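Local coordinates for protein teichoic acid D-alanine hydrolase (Staphylococcus aureus, PDB 5ZH8) that hydrolyses the ester bonds that hold D-alanine on wall teichoic acid and lipoteichoic acid, and influences methicillin resistance and autolysis, at residues D150-Y155 / A220-E225; M290-M295 / V362-V367; K297-I302 / K358-L363. One frame throughout, in Å; residues are numbered along the deposited sequence.

Contact 1 comes first along the chain, and it is complete before contacts 2 and 3 open. It joins the short turn 152-155 to helix 213-227 in a helical region, with its centre about 30 Å from the centres of both other contacts and across the chain's centre from them. Contacts 2 and 3 lie only about 11 Å apart, centre to centre. Both use helix 292-303 and strand 359-365 of the large antiparallel sheet, and they share V362 and L363: the helix runs back along the strand, its first turn over V362 and A364 and its later turn over V360. Together they sample the helical part and the sheet-based part of a beta-lactamase-like fold, here belonging to an esterase.

Contact 1 of 3, residues D150-Y155 / A220-E225; sequences DPVSKY and AKVIEE
Y155 and V222 bring the two backbones nearest, and the tyrosine side chain touches helix 213-227 through its first carbon. CB points at the helix and meets V222 CG1 at 4.1 Å. From there the chain turns off: with CG anti to the carbonyl carbon (chi1 -48°) the ring heads away from V222 and back along its own segment. One ring face carries K154 CD, 3.7 Å above the plane and displaced toward the rim. At the tip, OH receives the backbone N-H of N147, its stronger partner, and gives a weak hydrogen bond to D150 OD2. The same D150 OD2 is held by K154 NZ in a salt bridge of 2.7 Å, the ammonium standing 45° out of the carboxylate plane, so one carboxylate oxygen is shared by K154 and, weakly, by Y155. This turn and the helix belong to the helical region of the beta-lactamase-like fold, where L167 of helix 167-171 touches V152, Y155 and V222 and fills in the apolar side of the junction. V222 splits its branches between two partners: CG1, anti to the backbone N, goes to the tyrosine, while CG2 meets V152 CG1 at 3.6 Å, the two valines crossing at about a right angle. One turn further along the helix, E225 is exposed to solvent, and the CH2 groups at its CB and CG lie against the backbone carbonyl of Y155. On a different side of the helix, K221 NZ bridges to E224 OE1, approaching nearly in line with the C-O bond, and also to D190.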
loop_
_atom_site.group_PDB
_atom_site.type_symbol
_atom_site.label_atom_id
_atom_site.label_comp_id
_atom_site.label_asym_id
_atom_site.label_seq_id
_atom_site.Cartn_x
_atom_site.Cartn_y
_atom_site.Cartn_z
ATOM N N ASP A 150 -9.775 -25.856 -23.383
ATOM C CA ASP A 150 -10.804 -26.698 -22.765
ATOM C C ASP A 150 -11.266 -26.091 -21.445
ATOM O O ASP A 150 -10.500 -25.375 -20.797
ATOM C CB ASP A 150 -10.275 -28.117 -22.513
ATOM C CG ASP A 150 -10.129 -28.930 -23.786
ATOM O OD1 ASP A 150 -10.622 -28.503 -24.850
ATOM O OD2 ASP A 150 -9.513 -30.011 -23.715
ATOM N N PRO A 151 -12.518 -26.382 -21.039
ATOM C CA PRO A 151 -13.084 -25.795 -19.828
ATOM C C PRO A 151 -12.561 -26.414 -18.534
ATOM O O PRO A 151 -12.015 -27.515 -18.549
ATOM C CB PRO A 151 -14.582 -26.063 -19.980
ATOM C CG PRO A 151 -14.653 -27.302 -20.788
ATOM C CD PRO A 151 -13.489 -27.252 -21.729
ATOM N N VAL A 152 -12.728 -25.691 -17.429
ATOM C CA VAL A 152 -12.336 -26.193 -16.109
ATOM C C VAL A 152 -13.134 -27.435 -15.726
ATOM O O VAL A 152 -12.586 -28.373 -15.147
ATOM C CB VAL A 152 -12.480 -25.161 -14.939
ATOM C CG1 VAL A 152 -11.130 -24.897 -14.293
ATOM C CG2 VAL A 152 -13.158 -23.847 -15.317
ATOM N N SER A 153 -14.425 -27.421 -16.046
ATOM C CA SER A 153 -15.327 -28.522 -15.694
ATOM C C SER A 153 -14.838 -29.872 -16.229
ATOM O O SER A 153 -15.093 -30.906 -15.623
ATOM C CB SER A 153 -16.750 -28.229 -16.186
ATOM O OG SER A 153 -16.763 -27.870 -17.557
ATOM N N LYS A 154 -14.129 -29.852 -17.355
ATOM C CA LYS A 154 -13.547 -31.067 -17.928
ATOM C C LYS A 154 -12.555 -31.725 -16.967
ATOM O O LYS A 154 -12.622 -32.936 -16.733
ATOM C CB LYS A 154 -12.851 -30.755 -19.255
ATOM C CG LYS A 154 -12.442 -31.979 -20.046
ATOM C CD LYS A 154 -11.598 -31.587 -21.237
ATOM C CE LYS A 154 -11.372 -32.776 -22.160
ATOM N NZ LYS A 154 -10.196 -32.566 -23.046
ATOM N N TYR A 155 -11.652 -30.923 -16.406
ATOM C CA TYR A 155 -10.596 -31.437 -15.534
ATOM C C TYR A 155 -10.976 -31.404 -14.055
ATOM O O TYR A 155 -10.421 -32.155 -13.252
ATOM C CB TYR A 155 -9.293 -30.667 -15.764
ATOM C CG TYR A 155 -8.941 -30.520 -17.227
ATOM C CD1 TYR A 155 -8.338 -31.556 -17.935
ATOM C CD2 TYR A 155 -9.230 -29.345 -17.906
ATOM C CE1 TYR A 155 -8.037 -31.421 -19.278
ATOM C CE2 TYR A 155 -8.923 -29.197 -19.252
ATOM C CZ TYR A 155 -8.328 -30.239 -19.936
ATOM O OH TYR A 155 -8.026 -30.104 -21.273
ATOM N N ALA A 220 -4.344 -24.001 -9.915
ATOM C CA ALA A 220 -3.528 -24.846 -9.049
ATOM C C ALA A 220 -4.261 -26.152 -8.710
ATOM O O ALA A 220 -3.647 -27.216 -8.675
ATOM C CB ALA A 220 -3.149 -24.099 -7.777
ATOM N N LYS A 221 -5.568 -26.071 -8.470
ATOM C CA LYS A 221 -6.364 -27.257 -8.176
ATOM C C LYS A 221 -6.522 -28.144 -9.416
ATOM O O LYS A 221 -6.519 -29.378 -9.311
ATOM C CB LYS A 221 -7.738 -26.864 -7.626
ATOM C CG LYS A 221 -8.561 -28.032 -7.102
ATOM C CD LYS A 221 -7.935 -28.636 -5.849
ATOM C CE LYS A 221 -8.010 -30.157 -5.860
ATOM N NZ LYS A 221 -7.053 -30.768 -4.897
ATOM N N VAL A 222 -6.663 -27.512 -10.583
ATOM C CA VAL A 222 -6.683 -28.224 -11.865
ATOM C C VAL A 222 -5.406 -29.060 -12.005
ATOM O O VAL A 222 -5.458 -30.243 -12.367
ATOM C CB VAL A 222 -6.822 -27.244 -13.064
ATOM C CG1 VAL A 222 -6.515 -27.935 -14.391
ATOM C CG2 VAL A 222 -8.216 -26.626 -13.101
ATOM N N ILE A 223 -4.266 -28.437 -11.705
ATOM C CA ILE A 223 -2.977 -29.123 -11.735
ATOM C C ILE A 223 -3.011 -30.337 -10.814
ATOM O O ILE A 223 -2.618 -31.430 -11.208
ATOM C CB ILE A 223 -1.813 -28.183 -11.337
ATOM C CG1 ILE A 223 -1.594 -27.119 -12.419
ATOM C CG2 ILE A 223 -0.520 -28.960 -11.110
ATOM C CD1 ILE A 223 -0.774 -25.934 -11.963
ATOM N N GLU A 224 -3.487 -30.140 -9.590
ATOM C CA GLU A 224 -3.545 -31.232 -8.625
ATOM C C GLU A 224 -4.449 -32.367 -9.100
ATOM O O GLU A 224 -4.093 -33.537 -8.972
ATOM C CB GLU A 224 -4.011 -30.730 -7.257
ATOM C CG GLU A 224 -2.952 -29.948 -6.500
ATOM C CD GLU A 224 -3.362 -29.640 -5.076
ATOM O OE1 GLU A 224 -4.577 -29.686 -4.771
ATOM O OE2 GLU A 224 -2.461 -29.351 -4.262
ATOM N N GLU A 225 -5.604 -32.006 -9.658
ATOM C CA GLU A 225 -6.617 -32.978 -10.068
ATOM C C GLU A 225 -6.158 -33.824 -11.258
ATOM O O GLU A 225 -6.372 -35.026 -11.261
ATOM C CB GLU A 225 -7.929 -32.259 -10.418
ATOM C CG GLU A 225 -9.139 -33.169 -10.554
ATOM C CD GLU A 225 -9.612 -33.736 -9.230
ATOM O OE1 GLU A 225 -9.467 -33.046 -8.187
ATOM O OE2 GLU A 225 -10.142 -34.874 -9.240
#

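Contact 2 of 3, residues M290-M295 / V362-V367; sequences MTPTDM and VLALNV
P292 supplies the ring of this contact, a puckered one, and lays its CB and CG against V362 and A364 of the strand. CB is 3.8 Å from V362 CG1, and CG reaches A364 CB at 4.1 Å, so the ring spans two residues that point to the same side of strand 359-365. The flat carbonyl group of P292 adds a further surface: its O lies 3.6 Å from V362 CG2. V362 meets the proline with both methyls, CG1 nearest to CA and CB, CG2 nearest to the carbonyl oxygen. This is the start of helix 292-303, with T291 at the N-cap position, where it settles on one face of the large antiparallel sheet of the beta-lactamase-like fold. F123, from a different, smaller sheet, touches both P292 and A364. One turn on, M295 crosses V362 at about a right angle. Its CG stands anti to the backbone N (chi1 179°), which keeps CB and CG together over both V362 methyls, CB lying 4.0 Å from CG1; a bend at chi2 then carries the sulfur away from V362, and chi3 sets the methyl CE beyond it. The M295 side chain also touches F351 and V353 of the neighbouring strand 349-355. Behind the packing face, T291 OG1 and T293 OG1 share a hydrogen bond of 3.0 Å, and the carboxylate of D294 is bonded by T248 OG1 and the backbone N of H247.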
loop_
_atom_site.group_PDB
_atom_site.type_symbol
_atom_site.label_atom_id
_atom_site.label_comp_id
_atom_site.label_asym_id
_atom_site.label_seq_id
_atom_site.Cartn_x
_atom_site.Cartn_y
_atom_site.Cartn_z
ATOM N N MET A 290 11.084 -16.959 -1.797
ATOM C CA MET A 290 12.267 -17.104 -2.652
ATOM C C MET A 290 13.337 -16.102 -2.269
ATOM O O MET A 290 13.027 -14.958 -1.954
ATOM C CB MET A 290 11.931 -16.812 -4.121
ATOM C CG MET A 290 11.066 -17.822 -4.828
ATOM S SD MET A 290 10.985 -17.467 -6.608
ATOM C CE MET A 290 12.366 -18.450 -7.181
ATOM N N THR A 291 14.596 -16.525 -2.345
ATOM C CA THR A 291 15.702 -15.582 -2.424
ATOM C C THR A 291 15.662 -14.964 -3.813
ATOM O O THR A 291 15.339 -15.649 -4.779
ATOM C CB THR A 291 17.077 -16.251 -2.216
ATOM O OG1 THR A 291 17.259 -17.303 -3.164
ATOM C CG2 THR A 291 17.198 -16.823 -0.817
ATOM N N PRO A 292 15.972 -13.662 -3.923
ATOM C CA PRO A 292 16.099 -13.018 -5.241
ATOM C C PRO A 292 17.014 -13.767 -6.218
ATOM O O PRO A 292 16.727 -13.811 -7.408
ATOM C CB PRO A 292 16.688 -11.646 -4.899
ATOM C CG PRO A 292 16.166 -11.360 -3.535
ATOM C CD PRO A 292 16.074 -12.684 -2.822
ATOM N N THR A 293 18.090 -14.366 -5.712
ATOM C CA THR A 293 19.022 -15.119 -6.550
ATOM C C THR A 293 18.334 -16.292 -7.247
ATOM O O THR A 293 18.537 -16.500 -8.442
ATOM C CB THR A 293 20.231 -15.644 -5.751
ATOM O OG1 THR A 293 19.773 -16.466 -4.674
ATOM C CG2 THR A 293 21.053 -14.503 -5.194
ATOM N N ASP A 294 17.527 -17.046 -6.501
ATOM C CA ASP A 294 16.775 -18.178 -7.058
ATOM C C ASP A 294 15.796 -17.753 -8.144
ATOM O O ASP A 294 15.616 -18.471 -9.134
ATOM C CB ASP A 294 16.014 -18.933 -5.964
ATOM C CG ASP A 294 16.753 -20.173 -5.472
ATOM O OD1 ASP A 294 18.002 -20.209 -5.533
ATOM O OD2 ASP A 294 16.069 -21.124 -5.025
ATOM N N MET A 295 15.162 -16.597 -7.963
ATOM C CA MET A 295 14.234 -16.080 -8.969
ATOM C C MET A 295 14.953 -15.763 -10.275
ATOM O O MET A 295 14.444 -16.056 -11.350
ATOM C CB MET A 295 13.514 -14.833 -8.456
ATOM C CG MET A 295 12.546 -14.203 -9.456
ATOM S SD MET A 295 11.355 -15.296 -10.266
ATOM C CE MET A 295 9.913 -15.062 -9.235
ATOM N N VAL A 362 15.977 -8.544 -9.854
ATOM C CA VAL A 362 15.010 -9.016 -8.864
ATOM C C VAL A 362 15.152 -8.152 -7.625
ATOM O O VAL A 362 16.232 -8.096 -7.033
ATOM C CB VAL A 362 15.253 -10.499 -8.476
ATOM C CG1 VAL A 362 14.121 -11.020 -7.589
ATOM C CG2 VAL A 362 15.429 -11.366 -9.715
ATOM N N LEU A 363 14.071 -7.479 -7.241
ATOM C CA LEU A 363 14.095 -6.557 -6.114
ATOM C C LEU A 363 13.010 -6.938 -5.115
ATOM O O LEU A 363 11.817 -6.879 -5.425
ATOM C CB LEU A 363 13.900 -5.123 -6.604
ATOM C CG LEU A 363 14.365 -4.016 -5.651
ATOM C CD1 LEU A 363 15.878 -4.062 -5.483
ATOM C CD2 LEU A 363 13.919 -2.641 -6.131
ATOM N N ALA A 364 13.437 -7.336 -3.919
ATOM C CA ALA A 364 12.529 -7.798 -2.877
ATOM C C ALA A 364 12.474 -6.792 -1.729
ATOM O O ALA A 364 13.501 -6.405 -1.178
ATOM C CB ALA A 364 12.968 -9.164 -2.365
ATOM N N LEU A 365 11.266 -6.391 -1.362
ATOM C CA LEU A 365 11.062 -5.377 -0.347
ATOM C C LEU A 365 10.151 -5.918 0.754
ATOM O O LEU A 365 9.022 -6.298 0.476
ATOM C CB LEU A 365 10.428 -4.160 -1.016
ATOM C CG LEU A 365 10.231 -2.907 -0.180
ATOM C CD1 LEU A 365 11.569 -2.275 0.184
ATOM C CD2 LEU A 365 9.354 -1.940 -0.960
ATOM N N ASN A 366 10.643 -5.950 1.995
ATOM C CA ASN A 366 9.857 -6.461 3.135
ATOM C C ASN A 366 9.327 -5.376 4.090
ATOM O O ASN A 366 8.701 -5.689 5.097
ATOM C CB ASN A 366 10.624 -7.547 3.901
ATOM C CG ASN A 366 11.888 -7.037 4.557
ATOM O OD1 ASN A 366 12.732 -6.436 3.907
ATOM N ND2 ASN A 366 12.037 -7.306 5.848
ATOM N N VAL A 367 9.575 -4.106 3.777
ATOM C CA VAL A 367 8.815 -3.003 4.371
ATOM C C VAL A 367 8.005 -2.386 3.234
ATOM O O VAL A 367 8.563 -1.903 2.254
ATOM C CB VAL A 367 9.714 -1.938 5.023
ATOM C CG1 VAL A 367 8.863 -0.864 5.678
ATOM C CG2 VAL A 367 10.647 -2.576 6.041
#

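Contact 3 of 3, residues K297-I302 / K358-L363; sequences KLITQI and KYVVVL
V360 is the side chain on which helix 292-303 rests here, and I299 and T300, adjacent on the helix, close on its two methyl groups. Its CB points toward the helix, and the branches part from there: CG1, anti to the backbone N (chi1 -176°), meets I299 CD1 at 4.1 Å, while CG2 meets T300 CG2 at 3.8 Å. I299 also sends its other branch to the same place, CG2 lying 4.1 Å from V360 CG2, so the valine is touched by both arms of the isoleucine and by the threonine methyl. Both helix side chains cross V360 obliquely. T300 comes from the side of the helix, and its torsion (chi1 54°) sorts the two ends: the methyl faces the strand, and OG1 turns back to bond the carbonyl O of G296, one turn earlier, which satisfies the hydroxyl within the helix. Away from the strand, Q301 NE2 bonds K297 O at 3.1 Å, with the oxygen close to the amide plane of the glutamine. That donor stands 59° out of the carbonyl plane, and the helical N-H of Q301 reaches the same oxygen from the opposite face, so K297 O is gripped twice. Neighbouring strand 349-355 extends the apolar floor: V353 and Y355 touch I299, and Y355 also touches V360. The strand's alternate residues V361 and L363 face helix 371-382 instead. A central antiparallel sheet with helix 292-303 packed on one face and the C-terminal helix on the other is the layered architecture of the beta-lactamase and penicillin-binding protein fold.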
loop_
_atom_site.group_PDB
_atom_site.type_symbol
_atom_site.label_atom_id
_atom_site.label_comp_id
_atom_site.label_asym_id
_atom_site.label_seq_id
_atom_site.Cartn_x
_atom_site.Cartn_y
_atom_site.Cartn_z
ATOM N N LYS A 297 17.854 -17.133 -11.099
ATOM C CA LYS A 297 18.302 -18.461 -11.519
ATOM C C LYS A 297 17.191 -19.189 -12.288
ATOM O O LYS A 297 17.460 -19.891 -13.259
ATOM C CB LYS A 297 18.738 -19.276 -10.290
ATOM C CG LYS A 297 19.378 -20.612 -10.615
ATOM C CD LYS A 297 19.640 -21.457 -9.374
ATOM C CE LYS A 297 20.809 -20.929 -8.556
ATOM N NZ LYS A 297 21.221 -21.889 -7.492
ATOM N N LEU A 298 15.946 -19.017 -11.846
ATOM C CA LEU A 298 14.786 -19.596 -12.527
ATOM C C LEU A 298 14.580 -19.012 -13.924
ATOM O O LEU A 298 14.434 -19.745 -14.894
ATOM C CB LEU A 298 13.525 -19.371 -11.692
ATOM C CG LEU A 298 12.181 -19.685 -12.342
ATOM C CD1 LEU A 298 12.093 -21.154 -12.725
ATOM C CD2 LEU A 298 11.063 -19.274 -11.397
ATOM N N ILE A 299 14.561 -17.691 -14.011
ATOM C CA ILE A 299 14.286 -16.998 -15.265
ATOM C C ILE A 299 15.400 -17.196 -16.291
ATOM O O ILE A 299 15.121 -17.436 -17.460
ATOM C CB ILE A 299 14.044 -15.496 -15.015
ATOM C CG1 ILE A 299 12.704 -15.315 -14.309
ATOM C CG2 ILE A 299 14.061 -14.699 -16.315
ATOM C CD1 ILE A 299 12.613 -14.020 -13.541
ATOM N N THR A 300 16.653 -17.101 -15.857
ATOM C CA THR A 300 17.779 -17.264 -16.772
ATOM C C THR A 300 17.828 -18.676 -17.354
ATOM O O THR A 300 18.165 -18.858 -18.522
ATOM C CB THR A 300 19.126 -16.983 -16.092
ATOM O OG1 THR A 300 19.249 -17.793 -14.917
ATOM C CG2 THR A 300 19.247 -15.517 -15.738
ATOM N N GLN A 301 17.499 -19.670 -16.533
ATOM C CA GLN A 301 17.476 -21.057 -16.990
ATOM C C GLN A 301 16.331 -21.341 -17.958
ATOM O O GLN A 301 16.506 -22.096 -18.914
ATOM C CB GLN A 301 17.411 -22.006 -15.806
ATOM C CG GLN A 301 18.747 -22.179 -15.115
ATOM C CD GLN A 301 18.682 -23.225 -14.028
ATOM O OE1 GLN A 301 19.193 -24.330 -14.189
ATOM N NE2 GLN A 301 18.031 -22.890 -12.921
ATOM N N ILE A 302 15.171 -20.737 -17.718
ATOM C CA ILE A 302 14.056 -20.826 -18.663
ATOM C C ILE A 302 14.447 -20.140 -19.975
ATOM O O ILE A 302 14.208 -20.679 -21.057
ATOM C CB ILE A 302 12.752 -20.223 -18.088
ATOM C CG1 ILE A 302 12.238 -21.098 -16.936
ATOM C CG2 ILE A 302 11.683 -20.115 -19.166
ATOM C CD1 ILE A 302 11.267 -20.402 -16.008
ATOM N N LYS A 358 19.594 -9.536 -21.432
ATOM C CA LYS A 358 20.878 -9.227 -20.797
ATOM C C LYS A 358 20.778 -9.220 -19.268
ATOM O O LYS A 358 21.572 -9.868 -18.589
ATOM C CB LYS A 358 21.414 -7.879 -21.280
ATOM C CG LYS A 358 22.881 -7.659 -20.939
ATOM C CD LYS A 358 23.373 -6.298 -21.390
ATOM C CE LYS A 358 24.819 -6.048 -20.987
ATOM N NZ LYS A 358 25.217 -4.625 -21.204
ATOM N N TYR A 359 19.813 -8.482 -18.735
ATOM C CA TYR A 359 19.673 -8.330 -17.294
ATOM C C TYR A 359 18.430 -9.018 -16.746
ATOM O O TYR A 359 17.363 -8.964 -17.355
ATOM C CB TYR A 359 19.612 -6.846 -16.922
ATOM C CG TYR A 359 20.899 -6.104 -17.158
ATOM C CD1 TYR A 359 21.989 -6.284 -16.320
ATOM C CD2 TYR A 359 21.031 -5.226 -18.227
ATOM C CE1 TYR A 359 23.172 -5.605 -16.532
ATOM C CE2 TYR A 359 22.211 -4.539 -18.449
ATOM C CZ TYR A 359 23.276 -4.727 -17.596
ATOM O OH TYR A 359 24.450 -4.049 -17.809
ATOM N N VAL A 360 18.577 -9.659 -15.592
ATOM C CA VAL A 360 17.428 -10.024 -14.769
ATOM C C VAL A 360 17.602 -9.314 -13.441
ATOM O O VAL A 360 18.553 -9.578 -12.714
ATOM C CB VAL A 360 17.308 -11.548 -14.536
ATOM C CG1 VAL A 360 16.043 -11.864 -13.745
ATOM C CG2 VAL A 360 17.316 -12.296 -15.860
ATOM N N VAL A 361 16.686 -8.397 -13.150
ATOM C CA VAL A 361 16.741 -7.587 -11.938
ATOM C C VAL A 361 15.614 -8.026 -11.024
ATOM O O VAL A 361 14.446 -7.905 -11.381
ATOM C CB VAL A 361 16.594 -6.079 -12.252
ATOM C CG1 VAL A 361 16.803 -5.245 -10.994
ATOM C CG2 VAL A 361 17.565 -5.666 -13.345
ATOM N N VAL A 362 15.977 -8.544 -9.854
ATOM C CA VAL A 362 15.010 -9.016 -8.864
ATOM C C VAL A 362 15.152 -8.152 -7.625
ATOM O O VAL A 362 16.232 -8.096 -7.033
ATOM C CB VAL A 362 15.253 -10.499 -8.476
ATOM C CG1 VAL A 362 14.121 -11.020 -7.589
ATOM C CG2 VAL A 362 15.429 -11.366 -9.715
ATOM N N LEU A 363 14.071 -7.479 -7.241
ATOM C CA LEU A 363 14.095 -6.557 -6.114
ATOM C C LEU A 363 13.010 -6.938 -5.115
ATOM O O LEU A 363 11.817 -6.879 -5.425
ATOM C CB LEU A 363 13.900 -5.123 -6.604
ATOM C CG LEU A 363 14.365 -4.016 -5.651
ATOM C CD1 LEU A 363 15.878 -4.062 -5.483
ATOM C CD2 LEU A 363 13.919 -2.641 -6.131
#